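Local coordinates for protein homospermidine synthase (Legionella pneumophila subsp. pneumophila str. Philadelphia 1, PDB 2PH5) that binds NAD and probably acts as a homospermidine synthase, a transferase that makes the polyamine homospermidine, at residues Phe166-Asn178 against Val361-Ser375. Sequence-based numbering, arbitrary orientation.
Sequences FIKEALLNIAKDN and VLLMGNQRGAYWYGS. With SO4 (sulfate ion), chain B.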
loop_
_atom_site.group_PDB
_atom_site.type_symbol
_atom_site.label_atom_id
_atom_site.label_comp_id
_atom_site.label_asym_id
_atom_site.label_seq_id
_atom_site.Cartn_x
_atom_site.Cartn_y
_atom_site.Cartn_z
ATOM N N PHE A 166 -4.559 0.361 -29.409
ATOM C CA PHE A 166 -5.210 1.525 -28.811
ATOM C C PHE A 166 -4.430 2.790 -29.161
ATOM O O PHE A 166 -5.017 3.851 -29.375
ATOM C CB PHE A 166 -5.321 1.395 -27.280
ATOM C CG PHE A 166 -6.395 0.438 -26.803
ATOM C CD1 PHE A 166 -7.531 0.184 -27.573
ATOM C CD2 PHE A 166 -6.291 -0.167 -25.545
ATOM C CE1 PHE A 166 -8.547 -0.654 -27.098
ATOM C CE2 PHE A 166 -7.302 -1.009 -25.055
ATOM C CZ PHE A 166 -8.432 -1.251 -25.832
ATOM N N ILE A 167 -3.108 2.683 -29.229
ATOM C CA ILE A 167 -2.304 3.850 -29.555
ATOM C C ILE A 167 -2.626 4.351 -30.963
ATOM O O ILE A 167 -2.815 5.548 -31.170
ATOM C CB ILE A 167 -0.797 3.541 -29.409
ATOM C CG1 ILE A 167 -0.425 3.571 -27.921
ATOM C CG2 ILE A 167 0.035 4.553 -30.204
ATOM C CD1 ILE A 167 1.000 3.143 -27.611
ATOM N N LYS A 168 -2.717 3.437 -31.922
ATOM C CA LYS A 168 -3.031 3.822 -33.295
ATOM C C LYS A 168 -4.421 4.447 -33.365
ATOM O O LYS A 168 -4.631 5.434 -34.066
ATOM C CB LYS A 168 -2.991 2.607 -34.223
ATOM C CG LYS A 168 -1.617 2.029 -34.471
ATOM C CD LYS A 168 -1.738 0.800 -35.341
ATOM C CE LYS A 168 -0.386 0.255 -35.775
ATOM N NZ LYS A 168 -0.579 -0.835 -36.775
ATOM N N GLU A 169 -5.375 3.864 -32.650
ATOM C CA GLU A 169 -6.736 4.387 -32.665
ATOM C C GLU A 169 -6.748 5.814 -32.131
ATOM O O GLU A 169 -7.348 6.706 -32.732
ATOM C CB GLU A 169 -7.665 3.498 -31.828
ATOM C CG GLU A 169 -9.139 3.906 -31.873
ATOM C CD GLU A 169 -9.839 3.538 -33.174
ATOM O OE1 GLU A 169 -9.218 3.671 -34.248
ATOM O OE2 GLU A 169 -11.020 3.128 -33.124
ATOM N N ALA A 170 -6.064 6.027 -31.011
ATOM C CA ALA A 170 -6.001 7.349 -30.395
ATOM C C ALA A 170 -5.301 8.344 -31.314
ATOM O O ALA A 170 -5.727 9.493 -31.447
ATOM C CB ALA A 170 -5.273 7.268 -29.052
ATOM N N LEU A 171 -4.221 7.896 -31.942
ATOM C CA LEU A 171 -3.467 8.741 -32.853
ATOM C C LEU A 171 -4.390 9.282 -33.944
ATOM O O LEU A 171 -4.321 10.459 -34.297
ATOM C CB LEU A 171 -2.309 7.943 -33.463
ATOM C CG LEU A 171 -0.886 8.485 -33.250
ATOM C CD1 LEU A 171 -0.754 9.078 -31.879
ATOM C CD2 LEU A 171 0.131 7.375 -33.463
ATOM N N LEU A 172 -5.271 8.436 -34.464
ATOM C CA LEU A 172 -6.186 8.885 -35.505
ATOM C C LEU A 172 -7.283 9.784 -34.935
ATOM O O LEU A 172 -7.616 10.804 -35.537
ATOM C CB LEU A 172 -6.812 7.687 -36.232
ATOM C CG LEU A 172 -5.876 6.721 -36.961
ATOM C CD1 LEU A 172 -6.694 5.593 -37.559
ATOM C CD2 LEU A 172 -5.079 7.443 -38.042
ATOM N N ASN A 173 -7.846 9.414 -33.784
ATOM C CA ASN A 173 -8.898 10.236 -33.187
ATOM C C ASN A 173 -8.403 11.648 -32.902
ATOM O O ASN A 173 -9.084 12.623 -33.205
ATOM C CB ASN A 173 -9.433 9.617 -31.893
ATOM C CG ASN A 173 -10.238 8.368 -32.139
ATOM O OD1 ASN A 173 -10.559 8.038 -33.278
ATOM N ND2 ASN A 173 -10.587 7.670 -31.068
ATOM N N ILE A 174 -7.216 11.764 -32.322
ATOM C CA ILE A 174 -6.674 13.081 -32.018
ATOM C C ILE A 174 -6.503 13.885 -33.302
ATOM O O ILE A 174 -6.612 15.109 -33.295
ATOM C CB ILE A 174 -5.310 12.983 -31.313
ATOM C CG1 ILE A 174 -5.464 12.242 -29.980
ATOM C CG2 ILE A 174 -4.746 14.384 -31.090
ATOM C CD1 ILE A 174 -4.150 11.957 -29.284
ATOM N N ALA A 175 -6.229 13.189 -34.401
ATOM C CA ALA A 175 -6.052 13.831 -35.699
ATOM C C ALA A 175 -7.378 14.412 -36.200
ATOM O O ALA A 175 -7.414 15.541 -36.684
ATOM C CB ALA A 175 -5.490 12.828 -36.712
ATOM N N LYS A 176 -8.465 13.654 -36.087
ATOM C CA LYS A 176 -9.755 14.159 -36.538
ATOM C C LYS A 176 -10.200 15.307 -35.628
ATOM O O LYS A 176 -10.762 16.290 -36.105
ATOM C CB LYS A 176 -10.813 13.040 -36.564
ATOM C CG LYS A 176 -11.384 12.645 -35.205
ATOM C CD LYS A 176 -12.295 11.413 -35.282
ATOM C CE LYS A 176 -13.148 11.242 -34.007
ATOM N NZ LYS A 176 -12.380 11.169 -32.726
ATOM N N ASP A 177 -9.933 15.189 -34.326
ATOM C CA ASP A 177 -10.293 16.230 -33.358
ATOM C C ASP A 177 -9.428 17.472 -33.537
ATOM O O ASP A 177 -9.659 18.489 -32.884
ATOM C CB ASP A 177 -10.106 15.746 -31.916
ATOM C CG ASP A 177 -11.084 14.668 -31.523
ATOM O OD1 ASP A 177 -12.307 14.859 -31.711
ATOM O OD2 ASP A 177 -10.625 13.630 -31.001
ATOM N N ASN A 178 -8.409 17.373 -34.386
ATOM C CA ASN A 178 -7.523 18.502 -34.651
ATOM C C ASN A 178 -7.864 19.083 -36.015
ATOM O O ASN A 178 -7.171 19.972 -36.508
ATOM C CB ASN A 178 -6.055 18.068 -34.651
ATOM C CG ASN A 178 -5.394 18.229 -33.297
ATOM O OD1 ASN A 178 -5.726 17.528 -32.341
ATOM N ND2 ASN A 178 -4.449 19.157 -33.210
ATOM N N VAL A 361 -4.329 3.677 -23.004
ATOM C CA VAL A 361 -3.123 4.443 -23.278
ATOM C C VAL A 361 -3.361 5.941 -23.198
ATOM O O VAL A 361 -4.365 6.457 -23.682
ATOM C CB VAL A 361 -2.555 4.133 -24.672
ATOM C CG1 VAL A 361 -1.911 2.761 -24.670
ATOM C CG2 VAL A 361 -3.666 4.197 -25.704
ATOM N N LEU A 362 -2.417 6.635 -22.588
ATOM C CA LEU A 362 -2.516 8.066 -22.425
ATOM C C LEU A 362 -1.506 8.748 -23.327
ATOM O O LEU A 362 -0.303 8.506 -23.210
ATOM C CB LEU A 362 -2.243 8.417 -20.965
ATOM C CG LEU A 362 -2.404 9.860 -20.494
ATOM C CD1 LEU A 362 -3.834 10.316 -20.770
ATOM C CD2 LEU A 362 -2.077 9.952 -18.992
ATOM N N LEU A 363 -1.988 9.578 -24.247
ATOM C CA LEU A 363 -1.091 10.315 -25.138
ATOM C C LEU A 363 -1.060 11.764 -24.675
ATOM O O LEU A 363 -2.104 12.399 -24.592
ATOM C CB LEU A 363 -1.576 10.245 -26.584
ATOM C CG LEU A 363 -1.342 8.887 -27.233
ATOM C CD1 LEU A 363 -2.194 7.825 -26.544
ATOM C CD2 LEU A 363 -1.687 8.976 -28.699
HETATM N N MSE A 364 0.128 12.274 -24.360
HETATM C CA MSE A 364 0.288 13.653 -23.891
HETATM C C MSE A 364 1.149 14.499 -24.835
HETATM O O MSE A 364 2.078 13.987 -25.462
HETATM C CB MSE A 364 0.924 13.658 -22.498
HETATM C CG MSE A 364 0.131 12.914 -21.433
HETATM SE SE MSE A 364 1.275 12.108 -20.062
HETATM C CE MSE A 364 1.508 10.365 -20.885
ATOM N N GLY A 365 0.836 15.791 -24.927
ATOM C CA GLY A 365 1.590 16.689 -25.786
ATOM C C GLY A 365 0.754 17.531 -26.736
ATOM O O GLY A 365 1.073 18.696 -26.990
ATOM N N ASN A 366 -0.319 16.949 -27.263
ATOM C CA ASN A 366 -1.185 17.657 -28.196
ATOM C C ASN A 366 -1.954 18.800 -27.540
ATOM O O ASN A 366 -2.374 18.707 -26.388
ATOM C CB ASN A 366 -2.169 16.688 -28.862
ATOM C CG ASN A 366 -3.005 17.362 -29.937
ATOM O OD1 ASN A 366 -4.100 17.853 -29.669
ATOM N ND2 ASN A 366 -2.478 17.405 -31.158
ATOM N N GLN A 367 -2.140 19.873 -28.301
ATOM C CA GLN A 367 -2.826 21.064 -27.824
ATOM C C GLN A 367 -4.242 20.809 -27.303
ATOM O O GLN A 367 -4.702 21.512 -26.406
ATOM C CB GLN A 367 -2.843 22.115 -28.935
ATOM C CG GLN A 367 -3.570 21.669 -30.193
ATOM C CD GLN A 367 -3.233 22.518 -31.414
ATOM O OE1 GLN A 367 -3.887 22.402 -32.456
ATOM N NE2 GLN A 367 -2.205 23.366 -31.296
ATOM N N ARG A 368 -4.926 19.807 -27.853
ATOM C CA ARG A 368 -6.285 19.471 -27.423
ATOM C C ARG A 368 -6.305 19.056 -25.954
ATOM O O ARG A 368 -7.348 19.105 -25.302
ATOM C CB ARG A 368 -6.849 18.311 -28.250
ATOM C CG ARG A 368 -6.866 18.511 -29.753
ATOM C CD ARG A 368 -7.960 19.450 -30.184
ATOM N NE ARG A 368 -9.272 19.068 -29.668
ATOM C CZ ARG A 368 -10.384 19.744 -29.933
ATOM N NH1 ARG A 368 -10.324 20.821 -30.704
ATOM N NH2 ARG A 368 -11.549 19.357 -29.431
ATOM N N GLY A 369 -5.151 18.625 -25.448
ATOM C CA GLY A 369 -5.049 18.185 -24.064
ATOM C C GLY A 369 -4.681 16.713 -23.988
ATOM O O GLY A 369 -4.630 16.028 -25.015
ATOM N N ALA A 370 -4.411 16.211 -22.788
ATOM C CA ALA A 370 -4.065 14.799 -22.663
ATOM C C ALA A 370 -5.255 13.974 -23.128
ATOM O O ALA A 370 -6.406 14.327 -22.873
ATOM C CB ALA A 370 -3.714 14.456 -21.224
ATOM N N TYR A 371 -4.967 12.873 -23.810
ATOM C CA TYR A 371 -5.997 11.988 -24.345
ATOM C C TYR A 371 -5.792 10.550 -23.868
ATOM O O TYR A 371 -4.684 10.011 -23.939
ATOM C CB TYR A 371 -5.944 12.020 -25.866
ATOM C CG TYR A 371 -7.085 11.305 -26.542
ATOM C CD1 TYR A 371 -8.350 11.888 -26.618
ATOM C CD2 TYR A 371 -6.896 10.059 -27.136
ATOM C CE1 TYR A 371 -9.399 11.258 -27.274
ATOM C CE2 TYR A 371 -7.935 9.420 -27.792
ATOM C CZ TYR A 371 -9.184 10.026 -27.858
ATOM O OH TYR A 371 -10.210 9.391 -28.517
ATOM N N TRP A 372 -6.867 9.935 -23.393
ATOM C CA TRP A 372 -6.813 8.557 -22.921
ATOM C C TRP A 372 -7.833 7.733 -23.684
ATOM O O TRP A 372 -9.024 8.049 -23.682
ATOM C CB TRP A 372 -7.142 8.478 -21.435
ATOM C CG TRP A 372 -6.926 7.128 -20.824
ATOM C CD1 TRP A 372 -5.828 6.712 -20.113
ATOM C CD2 TRP A 372 -7.842 6.022 -20.824
ATOM N NE1 TRP A 372 -6.012 5.424 -19.667
ATOM C CE2 TRP A 372 -7.238 4.979 -20.088
ATOM C CE3 TRP A 372 -9.115 5.812 -21.373
ATOM C CZ2 TRP A 372 -7.863 3.745 -19.887
ATOM C CZ3 TRP A 372 -9.741 4.585 -21.175
ATOM C CH2 TRP A 372 -9.111 3.565 -20.435
ATOM N N TYR A 373 -7.360 6.680 -24.338
ATOM C CA TYR A 373 -8.232 5.799 -25.090
ATOM C C TYR A 373 -7.999 4.387 -24.582
ATOM O O TYR A 373 -6.859 3.945 -24.494
ATOM C CB TYR A 373 -7.918 5.886 -26.581
ATOM C CG TYR A 373 -8.859 5.079 -27.426
ATOM C CD1 TYR A 373 -8.669 3.715 -27.597
ATOM C CD2 TYR A 373 -9.967 5.675 -28.030
ATOM C CE1 TYR A 373 -9.550 2.962 -28.347
ATOM C CE2 TYR A 373 -10.866 4.927 -28.789
ATOM C CZ TYR A 373 -10.648 3.571 -28.944
ATOM O OH TYR A 373 -11.492 2.805 -29.719
ATOM N N GLY A 374 -9.078 3.691 -24.232
ATOM C CA GLY A 374 -8.941 2.341 -23.725
ATOM C C GLY A 374 -10.235 1.642 -23.346
ATOM O O GLY A 374 -11.328 2.045 -23.756
ATOM N N SER A 375 -10.097 0.583 -22.554
ATOM C CA SER A 375 -11.227 -0.220 -22.114
ATOM C C SER A 375 -11.502 -0.132 -20.626
ATOM O O SER A 375 -10.595 -0.257 -19.810
ATOM C CB SER A 375 -10.992 -1.687 -22.480
ATOM O OG SER A 375 -11.727 -2.553 -21.633
HETATM S S SO4 B . -11.927 23.478 -31.275
HETATM O O1 SO4 B . -12.808 24.609 -31.616
HETATM O O2 SO4 B . -10.516 23.904 -31.354
HETATM O O3 SO4 B . -12.166 22.375 -32.230
HETATM O O4 SO4 B . -12.231 23.023 -29.903
HETATM O O HOH W 1 -12.216 11.191 -29.552
#
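A170 and I174, on the inner side of helix 158-176, sit on L363, Y371 and Y373, which rise from an antiparallel hairpin: the helix packs across one face of the mixed sheet in the saccharopine dehydrogenase C-terminal domain. The axes of the short segments 166-176 and 361-364 lie 40° apart and 8.8 Å from each other at closest approach.

The apolar contacts fall in two rows. Along strand 361-364, V361 puts CG2 against CB of F166 and CG1 against CG1 of I167, while CD2 of L363 fits among A170 CB, L171 CD1 and I174 CD1. Along strand 370-375 the aromatic rings do the work. A170 CB meets the edge of the Y371 ring, 3.6 Å from CE2, and I174 lays CG1 over a face of the same ring. Farther along, E169 places CG over a face of Y373, 3.3 Å from CZ. With CG of Y373 trans to its backbone N (chi1 -175°), the ring offers that face to E169 and its edge to F166, whose CD1 lies 3.5 Å from CE1 of Y373. G374 closes this end, its CA 4.1 Å from the centroid of the F166 ring, over the face. The side chain of F166 lies about 7 Å from that of A158, and that of V361 about 7 Å from that of N159, both NAD-binding residues.

Polar contacts lie at the hairpin turn and at the hydroxyl of Y371. Type I turn N366-G369 brings R368 alongside D177, whose O lies over one face of the guanidinium without a hydrogen bond; NH1 also makes a weak bond to a sulfate. The D177 carboxylate is held by Y441 of the adjacent strand 436-442, and a water links its OD2 to Y371 OH. That hydroxyl also accepts a hydrogen bond from N173: the Y371 oxygen sits near the plane of the N173 amide, 3.1 Å from ND2, with an N-H...O angle of 154°.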